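Local coordinates for protein putative cyclohexadienyl dehydrogenase and ADH prephenate dehydrogenase (Rhizobium meliloti, PDB 4WJI) that binds NADP and tyrosine and probably catalyses the oxidative decarboxylation of prephenate to 3-(4-hydroxyphenyl)pyruvate in tyrosine biosynthesis, at residues V34-S38 with E39-K43; G102-I105 with A106-P110; M234-D237 with V238-N242. All blocks are in the same frame, centred on the assembly; numbering follows the deposited sequence. Where two conformers were deposited one is given.

Contact 1. Residues V34-S38 with E39-K43. With NAP (NADP nicotinamide-adenine-dinucleotide phosphate), chain B.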
loop_
_atom_site.group_PDB
_atom_site.type_symbol
_atom_site.label_atom_id
_atom_site.label_comp_id
_atom_site.label_asym_id
_atom_site.label_seq_id
_atom_site.Cartn_x
_atom_site.Cartn_y
_atom_site.Cartn_z
ATOM N N VAL A 34 16.131 -26.026 16.188
ATOM C CA VAL A 34 15.230 -24.881 16.404
ATOM C C VAL A 34 15.211 -24.513 17.874
ATOM O O VAL A 34 15.023 -25.393 18.765
ATOM C CB VAL A 34 13.803 -25.223 15.957
ATOM C CG1 VAL A 34 12.799 -24.162 16.369
ATOM C CG2 VAL A 34 13.776 -25.380 14.442
ATOM N N THR A 35 15.369 -23.216 18.117
ATOM C CA THR A 35 15.174 -22.677 19.448
ATOM C C THR A 35 14.383 -21.390 19.378
ATOM O O THR A 35 14.460 -20.653 18.383
ATOM C CB THR A 35 16.490 -22.487 20.205
ATOM O OG1 THR A 35 16.266 -22.209 21.588
ATOM C CG2 THR A 35 17.340 -21.449 19.603
ATOM N N THR A 36 13.612 -21.140 20.430
ATOM C CA THR A 36 12.872 -19.903 20.586
ATOM C C THR A 36 12.649 -19.719 22.085
ATOM O O THR A 36 12.779 -20.706 22.854
ATOM C CB THR A 36 11.531 -19.988 19.811
ATOM O OG1 THR A 36 10.905 -18.696 19.719
ATOM C CG2 THR A 36 10.544 -21.016 20.385
ATOM N N ARG A 37 12.284 -18.508 22.507
ATOM C CA ARG A 37 12.280 -18.304 23.947
ATOM C C ARG A 37 11.107 -18.970 24.643
ATOM O O ARG A 37 11.280 -19.466 25.745
ATOM C CB ARG A 37 12.387 -16.868 24.358
ATOM C CG ARG A 37 11.374 -16.001 23.741
ATOM C CD ARG A 37 11.279 -14.687 24.497
ATOM N NE ARG A 37 10.182 -13.968 23.887
ATOM C CZ ARG A 37 9.816 -12.742 24.190
ATOM N NH1 ARG A 37 10.514 -12.033 25.070
ATOM N NH2 ARG A 37 8.773 -12.216 23.568
ATOM N N SER A 38 9.936 -19.043 24.000
ATOM C CA SER A 38 8.781 -19.584 24.692
ATOM C C SER A 38 8.446 -21.040 24.393
ATOM O O SER A 38 8.633 -21.534 23.269
ATOM C CB SER A 38 7.583 -18.706 24.401
ATOM O OG SER A 38 7.011 -18.945 23.139
ATOM N N GLU A 39 7.887 -21.720 25.412
ATOM C CA GLU A 39 7.456 -23.110 25.240
ATOM C C GLU A 39 6.339 -23.173 24.181
ATOM O O GLU A 39 6.294 -24.101 23.355
ATOM C CB GLU A 39 7.030 -23.777 26.574
ATOM C CG GLU A 39 8.084 -23.628 27.692
ATOM C CD GLU A 39 7.836 -24.442 28.976
ATOM O OE1 GLU A 39 8.027 -23.875 30.098
ATOM O OE2 GLU A 39 7.503 -25.650 28.879
ATOM N N ALA A 40 5.448 -22.181 24.183
ATOM C CA ALA A 40 4.318 -22.197 23.261
ATOM C C ALA A 40 4.798 -22.167 21.799
ATOM O O ALA A 40 4.342 -22.944 20.937
ATOM C CB ALA A 40 3.385 -21.035 23.535
ATOM N N THR A 41 5.735 -21.269 21.507
ATOM C CA THR A 41 6.214 -21.184 20.130
ATOM C C THR A 41 7.030 -22.399 19.768
ATOM O O THR A 41 6.950 -22.893 18.658
ATOM C CB THR A 41 7.019 -19.883 19.916
ATOM O OG1 THR A 41 6.179 -18.779 20.256
ATOM C CG2 THR A 41 7.453 -19.688 18.506
ATOM N N LEU A 42 7.798 -22.911 20.714
ATOM C CA LEU A 42 8.598 -24.105 20.408
ATOM C C LEU A 42 7.702 -25.316 20.099
ATOM O O LEU A 42 8.014 -26.089 19.185
ATOM C CB LEU A 42 9.599 -24.412 21.537
ATOM C CG LEU A 42 10.688 -25.431 21.234
ATOM C CD1 LEU A 42 11.648 -24.866 20.185
ATOM C CD2 LEU A 42 11.410 -25.854 22.503
ATOM N N LYS A 43 6.612 -25.461 20.855
ATOM C CA LYS A 43 5.666 -26.528 20.610
ATOM C C LYS A 43 5.034 -26.415 19.225
ATOM O O LYS A 43 4.858 -27.414 18.536
ATOM C CB LYS A 43 4.566 -26.543 21.676
ATOM C CG LYS A 43 3.498 -27.637 21.434
ATOM C CD LYS A 43 2.401 -27.636 22.500
HETATM P PA NAP B . 8.181 -12.765 14.546
HETATM O O1A NAP B . 7.404 -13.533 13.547
HETATM O O2A NAP B . 7.511 -11.920 15.576
HETATM O O5B NAP B . 9.118 -13.803 15.335
HETATM C C5B NAP B . 9.830 -13.384 16.493
HETATM C C4B NAP B . 10.764 -14.472 17.021
HETATM O O4B NAP B . 11.641 -13.877 17.970
HETATM C C3B NAP B . 10.030 -15.559 17.786
HETATM O O3B NAP B . 10.763 -16.773 17.771
HETATM C C2B NAP B . 10.053 -15.049 19.203
HETATM O O2B NAP B . 10.015 -16.088 20.141
HETATM C C1B NAP B . 11.410 -14.403 19.266
HETATM N N9A NAP B . 11.613 -13.335 20.283
HETATM C C8A NAP B . 10.873 -12.259 20.493
HETATM N N7A NAP B . 11.340 -11.465 21.422
HETATM C C5A NAP B . 12.473 -12.081 21.860
HETATM C C6A NAP B . 13.422 -11.750 22.848
HETATM N N6A NAP B . 13.303 -10.626 23.581
HETATM N N1A NAP B . 14.440 -12.570 23.005
HETATM C C2A NAP B . 14.532 -13.660 22.262
HETATM N N3A NAP B . 13.692 -14.061 21.326
HETATM C C4A NAP B . 12.661 -13.245 21.153
HETATM O O3 NAP B . 9.295 -11.867 13.824
HETATM P PN NAP B . 9.952 -11.885 12.368
HETATM O O1N NAP B . 9.025 -11.171 11.520
HETATM O O2N NAP B . 10.389 -13.232 12.005
HETATM O O5D NAP B . 11.217 -10.904 12.578
HETATM C C5D NAP B . 12.455 -11.364 13.057
HETATM C C4D NAP B . 13.550 -10.423 12.562
HETATM O O4D NAP B . 13.463 -10.343 11.154
HETATM C C3D NAP B . 13.408 -9.015 13.056
HETATM O O3D NAP B . 14.683 -8.493 13.389
HETATM C C2D NAP B . 12.805 -8.259 11.897
HETATM O O2D NAP B . 13.195 -6.910 11.942
HETATM C C1D NAP B . 13.473 -8.999 10.739
HETATM N N1N NAP B . 12.725 -9.010 9.472
HETATM C C2N NAP B . 11.390 -9.047 9.466
HETATM C C3N NAP B . 10.687 -9.055 8.286
HETATM C C7N NAP B . 9.177 -9.066 8.207
HETATM O O7N NAP B . 8.647 -8.735 7.182
HETATM N N7N NAP B . 8.512 -9.445 9.276
HETATM C C4N NAP B . 11.396 -9.038 7.114
HETATM C C5N NAP B . 12.766 -9.027 7.157
HETATM C C6N NAP B . 13.433 -8.982 8.351
HETATM P P2B NAP B . 8.691 -16.405 20.998
HETATM O O1X NAP B . 7.549 -16.400 20.037
HETATM O O2X NAP B . 8.974 -17.762 21.576
HETATM O O3X NAP B . 8.505 -15.331 22.053
#
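The R37 guanidinium lies against the adenine of NADP: N7A sits 3.3 Å above its plane, over the centre of the group, while phosphate oxygen O3X comes in at its edge, in plane. There NE donates to O3X over 2.8 Å in an almost straight bond (N-H...O 172°), so one flat group serves both base and 2'-phosphate. This is the strand-turn-helix of a Rossmann fold, where strand 29-35 ends and helix 39-48 begins, and binding a 2'-phosphate at this turn is how such domains commonly hold NADP.

The other phosphate oxygens are shared among the turn and the first helical turn. O2X takes three bonds, from the hydroxyl of T36, the hydroxyl of S38 and the backbone N of S38, the last at 2.9 Å. O1X receives the T41 hydroxyl, OG1 lying 2.8 Å away. T36 is used twice: with OG1 anti to the backbone N (chi1 -168°), the hydroxyl reaches the ribose and accepts from O3B at 2.7 Å while giving its own proton to O2X.

S38 joins phosphate and helix. It is the N-cap residue, and its OG, besides donating to O2X, accepts from T41 N at 3.1 Å. The S38 carbonyl then takes L42 N as the first turn closes. The phosphate thus lies beside the helix N-terminus, whose dipole would probably add to the attraction of R37.

Below the polar layer, T36 CG2 packs on L42 CB. Y54 of strand 53-55 and L56 after it also touch the leucine, which slides past V34 in the opposite direction, L42 CD1 ending 4.0 Å from V34 CG1.

Contact 2. Residues G102-I105 with A106-P110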
loop_
_atom_site.group_PDB
_atom_site.type_symbol
_atom_site.label_atom_id
_atom_site.label_comp_id
_atom_site.label_asym_id
_atom_site.label_seq_id
_atom_site.Cartn_x
_atom_site.Cartn_y
_atom_site.Cartn_z
ATOM N N GLY A 102 23.442 -1.515 11.727
ATOM C CA GLY A 102 24.464 -0.857 12.552
ATOM C C GLY A 102 24.316 -1.218 14.006
ATOM O O GLY A 102 25.298 -1.537 14.710
ATOM N N SER A 103 23.081 -1.172 14.481
ATOM C CA SER A 103 22.778 -1.503 15.860
ATOM C C SER A 103 23.069 -2.947 16.189
ATOM O O SER A 103 23.617 -3.257 17.257
ATOM C CB SER A 103 21.332 -1.188 16.257
ATOM O OG SER A 103 20.403 -2.063 15.601
ATOM N N VAL A 104 22.684 -3.832 15.277
ATOM C CA VAL A 104 22.870 -5.245 15.503
ATOM C C VAL A 104 24.353 -5.564 15.605
ATOM O O VAL A 104 24.788 -6.322 16.506
ATOM C CB VAL A 104 22.181 -6.055 14.384
ATOM C CG1 VAL A 104 22.497 -7.524 14.541
ATOM C CG2 VAL A 104 20.657 -5.834 14.424
ATOM N N ILE A 105 25.155 -5.020 14.697
ATOM C CA ILE A 105 26.591 -5.244 14.758
ATOM C C ILE A 105 27.175 -4.730 16.100
ATOM O O ILE A 105 27.940 -5.436 16.760
ATOM C CB ILE A 105 27.299 -4.647 13.545
ATOM C CG1 ILE A 105 26.877 -5.386 12.278
ATOM C CG2 ILE A 105 28.801 -4.688 13.692
ATOM C CD1 ILE A 105 27.208 -4.648 11.006
ATOM N N ALA A 106 26.803 -3.527 16.485
ATOM C CA ALA A 106 27.316 -2.967 17.732
ATOM C C ALA A 106 26.934 -3.757 18.969
ATOM O O ALA A 106 27.712 -3.810 19.934
ATOM C CB ALA A 106 26.844 -1.539 17.888
ATOM N N GLN A 107 25.736 -4.319 18.959
ATOM C CA GLN A 107 25.205 -5.076 20.101
ATOM C C GLN A 107 25.777 -6.481 20.176
ATOM O O GLN A 107 25.947 -7.021 21.274
ATOM C CB GLN A 107 23.681 -5.238 20.012
ATOM C CG GLN A 107 22.847 -4.014 20.363
ATOM C CD GLN A 107 21.485 -4.369 20.983
ATOM O OE1 GLN A 107 21.015 -5.516 20.945
ATOM N NE2 GLN A 107 20.846 -3.372 21.548
HETATM N N MSE A 108 26.037 -7.090 19.010
HETATM C CA MSE A 108 26.454 -8.480 18.986
HETATM C C MSE A 108 27.950 -8.693 18.970
HETATM O O MSE A 108 28.456 -9.592 19.635
HETATM C CB MSE A 108 25.876 -9.230 17.772
HETATM C CG MSE A 108 24.337 -9.315 17.799
HETATM SE SE MSE A 108 23.591 -10.469 16.371
HETATM C CE MSE A 108 23.978 -12.218 17.162
ATOM N N ALA A 109 28.674 -7.898 18.185
ATOM C CA ALA A 109 30.092 -8.150 17.998
ATOM C C ALA A 109 30.924 -8.148 19.288
ATOM O O ALA A 109 31.831 -8.996 19.416
ATOM C CB ALA A 109 30.675 -7.179 16.966
ATOM N N PRO A 110 30.618 -7.288 20.275
ATOM C CA PRO A 110 31.443 -7.335 21.478
ATOM C C PRO A 110 31.385 -8.646 22.254
ATOM O O PRO A 110 32.280 -8.934 23.054
ATOM C CB PRO A 110 30.861 -6.197 22.339
ATOM C CG PRO A 110 30.258 -5.277 21.365
ATOM C CD PRO A 110 29.687 -6.153 20.305
#
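V104 lies alongside M108, a selenomethionine, one helical turn further on, the two side chains pointing the same way. The methyl CG1 of V104 comes to 3.6 Å from SE of M108, and the M108 CG also lies near that methyl. The first torsion of M108 (chi1 -64°) and its extended chi2 (-173°) bring the selenium to the valine, and the bend at chi3 then sets only where the terminal CE goes.

Beneath this pair the backbone bonds follow the i to i+4 pattern. A106 N bonds to G102 O at 3.1 Å, Q107 N to S103 O, M108 N to V104 O at 2.9 Å, and A109 N to I105 O at 2.9 Å, this last fairly straight with N-H...O at 163°. Two weak bonds of the shorter, i+3 kind accompany them, Q107 N to V104 O and M108 N to I105 O. The A109 CB also rests on the I105 carbonyl, 3.2 Å from its oxygen.

Helix 102-108 is the crossover helix of a Rossmann beta-alpha-beta unit, linking strand 93-96 to strand 117-123. V104 and M108 face the sheet and helix 77-84: V104 meets D96 and M108 meets V94, while both touch S77 of that helix. I105 turns to the other strand of the unit, packing on F118 and P120, and M108 shares F118 with it. At the start of the helix G102 N donates to the carboxylate of D181, and the hydroxyl of S103 is hydrogen-bonded to that of T100.

Contact 3. Residues M234-D237 with V238-N242. With NAP (NADP nicotinamide-adenine-dinucleotide phosphate), chain B.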
loop_
_atom_site.group_PDB
_atom_site.type_symbol
_atom_site.label_atom_id
_atom_site.label_comp_id
_atom_site.label_asym_id
_atom_site.label_seq_id
_atom_site.Cartn_x
_atom_site.Cartn_y
_atom_site.Cartn_z
HETATM N N MSE A 234 8.513 -5.654 16.692
HETATM C CA MSE A 234 9.469 -5.523 15.590
HETATM C C MSE A 234 9.658 -4.064 15.262
HETATM O O MSE A 234 10.787 -3.595 15.102
HETATM C CB MSE A 234 8.941 -6.279 14.350
HETATM C CG MSE A 234 9.737 -6.022 13.070
HETATM SE SE MSE A 234 9.101 -7.186 11.668
HETATM C CE MSE A 234 9.884 -6.135 10.278
ATOM N N TRP A 235 8.545 -3.332 15.070
ATOM C CA TRP A 235 8.637 -1.957 14.593
ATOM C C TRP A 235 9.023 -0.957 15.663
ATOM O O TRP A 235 9.719 0.010 15.336
ATOM C CB TRP A 235 7.337 -1.555 13.821
ATOM C CG TRP A 235 7.406 -2.224 12.475
ATOM C CD1 TRP A 235 6.757 -3.348 12.062
ATOM C CD2 TRP A 235 8.298 -1.852 11.409
ATOM N NE1 TRP A 235 7.180 -3.682 10.804
ATOM C CE2 TRP A 235 8.117 -2.777 10.372
ATOM C CE3 TRP A 235 9.192 -0.802 11.225
ATOM C CZ2 TRP A 235 8.848 -2.700 9.179
ATOM C CZ3 TRP A 235 9.911 -0.753 10.078
ATOM C CH2 TRP A 235 9.751 -1.699 9.064
ATOM N N ARG A 236 8.626 -1.182 16.914
ATOM C CA ARG A 236 9.180 -0.426 18.033
ATOM C C ARG A 236 10.706 -0.532 17.970
ATOM O O ARG A 236 11.431 0.491 18.027
ATOM C CB ARG A 236 8.653 -0.927 19.365
ATOM C CG ARG A 236 9.322 -0.263 20.570
ATOM C CD ARG A 236 9.134 -1.068 21.826
ATOM N NE ARG A 236 9.887 -2.288 21.764
ATOM C CZ ARG A 236 9.754 -3.310 22.589
ATOM N NH1 ARG A 236 8.821 -3.289 23.530
ATOM N NH2 ARG A 236 10.558 -4.361 22.465
ATOM N N ASP A 237 11.199 -1.764 17.868
ATOM C CA ASP A 237 12.647 -1.935 17.892
ATOM C C ASP A 237 13.363 -1.248 16.714
ATOM O O ASP A 237 14.445 -0.682 16.884
ATOM C CB ASP A 237 13.013 -3.403 17.990
ATOM C CG ASP A 237 12.797 -3.975 19.376
ATOM O OD1 ASP A 237 12.261 -3.290 20.308
ATOM O OD2 ASP A 237 13.259 -5.158 19.560
ATOM N N VAL A 238 12.800 -1.330 15.496
ATOM C CA VAL A 238 13.426 -0.622 14.372
ATOM C C VAL A 238 13.531 0.885 14.635
ATOM O O VAL A 238 14.567 1.512 14.355
ATOM C CB VAL A 238 12.631 -0.886 13.060
ATOM C CG1 VAL A 238 13.120 -0.001 11.946
ATOM C CG2 VAL A 238 12.787 -2.307 12.619
ATOM N N CYS A 239 12.458 1.490 15.147
ATOM C CA CYS A 239 12.469 2.924 15.425
ATOM C C CYS A 239 13.495 3.298 16.499
ATOM O O CYS A 239 14.105 4.382 16.438
ATOM C CB CYS A 239 11.087 3.384 15.898
ATOM S SG CYS A 239 9.850 3.406 14.588
ATOM N N LEU A 240 13.662 2.422 17.468
ATOM C CA LEU A 240 14.649 2.651 18.558
ATOM C C LEU A 240 16.091 2.477 18.077
ATOM O O LEU A 240 17.009 3.095 18.613
ATOM C CB LEU A 240 14.413 1.690 19.730
ATOM C CG LEU A 240 13.108 1.913 20.529
ATOM C CD1 LEU A 240 12.829 0.774 21.501
ATOM C CD2 LEU A 240 13.106 3.255 21.236
ATOM N N HIS A 241 16.299 1.599 17.112
ATOM C CA HIS A 241 17.636 1.210 16.675
ATOM C C HIS A 241 18.099 1.733 15.326
ATOM O O HIS A 241 19.259 1.531 14.967
ATOM C CB HIS A 241 17.746 -0.331 16.780
ATOM C CG HIS A 241 17.782 -0.756 18.195
ATOM N ND1 HIS A 241 16.723 -1.265 18.895
ATOM C CD2 HIS A 241 18.787 -0.590 19.090
ATOM C CE1 HIS A 241 17.097 -1.455 20.159
ATOM N NE2 HIS A 241 18.335 -1.046 20.296
ATOM N N ASN A 242 17.238 2.435 14.607
ATOM C CA ASN A 242 17.696 3.176 13.411
ATOM C C ASN A 242 17.323 4.652 13.514
ATOM O O ASN A 242 16.970 5.283 12.513
ATOM C CB ASN A 242 17.122 2.575 12.113
ATOM C CG ASN A 242 17.923 2.992 10.885
ATOM O OD1 ASN A 242 19.099 3.316 10.992
ATOM N ND2 ASN A 242 17.315 2.904 9.713
HETATM P PA NAP B . 8.181 -12.765 14.546
HETATM O O1A NAP B . 7.404 -13.533 13.547
HETATM O O2A NAP B . 7.511 -11.920 15.576
HETATM O O5B NAP B . 9.118 -13.803 15.335
HETATM C C5B NAP B . 9.830 -13.384 16.493
HETATM C C4B NAP B . 10.764 -14.472 17.021
HETATM O O4B NAP B . 11.641 -13.877 17.970
HETATM C C3B NAP B . 10.030 -15.559 17.786
HETATM O O3B NAP B . 10.763 -16.773 17.771
HETATM C C2B NAP B . 10.053 -15.049 19.203
HETATM O O2B NAP B . 10.015 -16.088 20.141
HETATM C C1B NAP B . 11.410 -14.403 19.266
HETATM N N9A NAP B . 11.613 -13.335 20.283
HETATM C C8A NAP B . 10.873 -12.259 20.493
HETATM N N7A NAP B . 11.340 -11.465 21.422
HETATM C C5A NAP B . 12.473 -12.081 21.860
HETATM C C6A NAP B . 13.422 -11.750 22.848
HETATM N N6A NAP B . 13.303 -10.626 23.581
HETATM N N1A NAP B . 14.440 -12.570 23.005
HETATM C C2A NAP B . 14.532 -13.660 22.262
HETATM N N3A NAP B . 13.692 -14.061 21.326
HETATM C C4A NAP B . 12.661 -13.245 21.153
HETATM O O3 NAP B . 9.295 -11.867 13.824
HETATM P PN NAP B . 9.952 -11.885 12.368
HETATM O O1N NAP B . 9.025 -11.171 11.520
HETATM O O2N NAP B . 10.389 -13.232 12.005
HETATM O O5D NAP B . 11.217 -10.904 12.578
HETATM C C5D NAP B . 12.455 -11.364 13.057
HETATM C C4D NAP B . 13.550 -10.423 12.562
HETATM O O4D NAP B . 13.463 -10.343 11.154
HETATM C C3D NAP B . 13.408 -9.015 13.056
HETATM O O3D NAP B . 14.683 -8.493 13.389
HETATM C C2D NAP B . 12.805 -8.259 11.897
HETATM O O2D NAP B . 13.195 -6.910 11.942
HETATM C C1D NAP B . 13.473 -8.999 10.739
HETATM N N1N NAP B . 12.725 -9.010 9.472
HETATM C C2N NAP B . 11.390 -9.047 9.466
HETATM C C3N NAP B . 10.687 -9.055 8.286
HETATM C C7N NAP B . 9.177 -9.066 8.207
HETATM O O7N NAP B . 8.647 -8.735 7.182
HETATM N N7N NAP B . 8.512 -9.445 9.276
HETATM C C4N NAP B . 11.396 -9.038 7.114
HETATM C C5N NAP B . 12.766 -9.027 7.157
HETATM C C6N NAP B . 13.433 -8.982 8.351
HETATM P P2B NAP B . 8.691 -16.405 20.998
HETATM O O1X NAP B . 7.549 -16.400 20.037
HETATM O O2X NAP B . 8.974 -17.762 21.576
HETATM O O3X NAP B . 8.505 -15.331 22.053
#
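V238 stands beside the indole of W235, side chains pointing the same way, its CG1 3.8 Å from CZ3 of the ring. With CG1 anti to the backbone N (chi1 171°), the other methyl, CG2, comes close to the carbonyl oxygen of M234, which V238 N also bonds. C239 follows, its N donating to W235 O at 3.1 Å.

L240 crosses R236 at a slant: CD1 of the leucine lies 3.8 Å from CG of the arginine, and L240 N bonds to R236 O. Beyond that methylene the arginine chain bends at chi3 and brings its guanidinium back to the carboxylate of D237. R236 NE (3.0 Å) and NH2 (2.9 Å) both grip D237 OD1, side-on and from the same face of the carboxylate, a salt bridge between sequence neighbours. Replacing R236 by alanine is likely to deprive D237 OD1 of both these donors and L240 CD1 of the methylene it packs on.

H241 uses the D237 carbonyl twice. Its N bonds D237 O at 2.9 Å, and ND1 of the ring at 3.1 Å, from opposite faces of the carbonyl plane; the ND1 bond probably limits rotation of the imidazole. N242, the first residue to leave helical geometry, still bonds through its N to V238 O.

At the cofactor end, M234, a selenomethionine, puts SE 3.3 Å from N7N of the nicotinamide amide, and both M234 and W235 touch the bound tyrosine. W235 stacks on H192 of helix 177-203, which also packs on V238 and C239; H241 meets helix 102-108, and C239 touches L272 of the second subunit.

The three contacts follow in series along the chain, each local to one turn or helix. Contacts 1 and 2 belong to beta-alpha-beta units of the same nucleotide-binding sheet, one at strand 29-35, the other on the helix between strands 93-96 and 117-123; their centres are 24 Å apart and they do not touch. Contact 3 lies on helix 232-241, in the dimerization part. NADP bridges contacts 1 and 3, whose centres are 23 Å apart: the 2'-phosphate end rests on the former, the nicotinamide end on the latter. Contacts 2 and 3 meet directly where S103 OG packs 3.4 Å from H241 CB, joining the nucleotide-binding and dimerization parts.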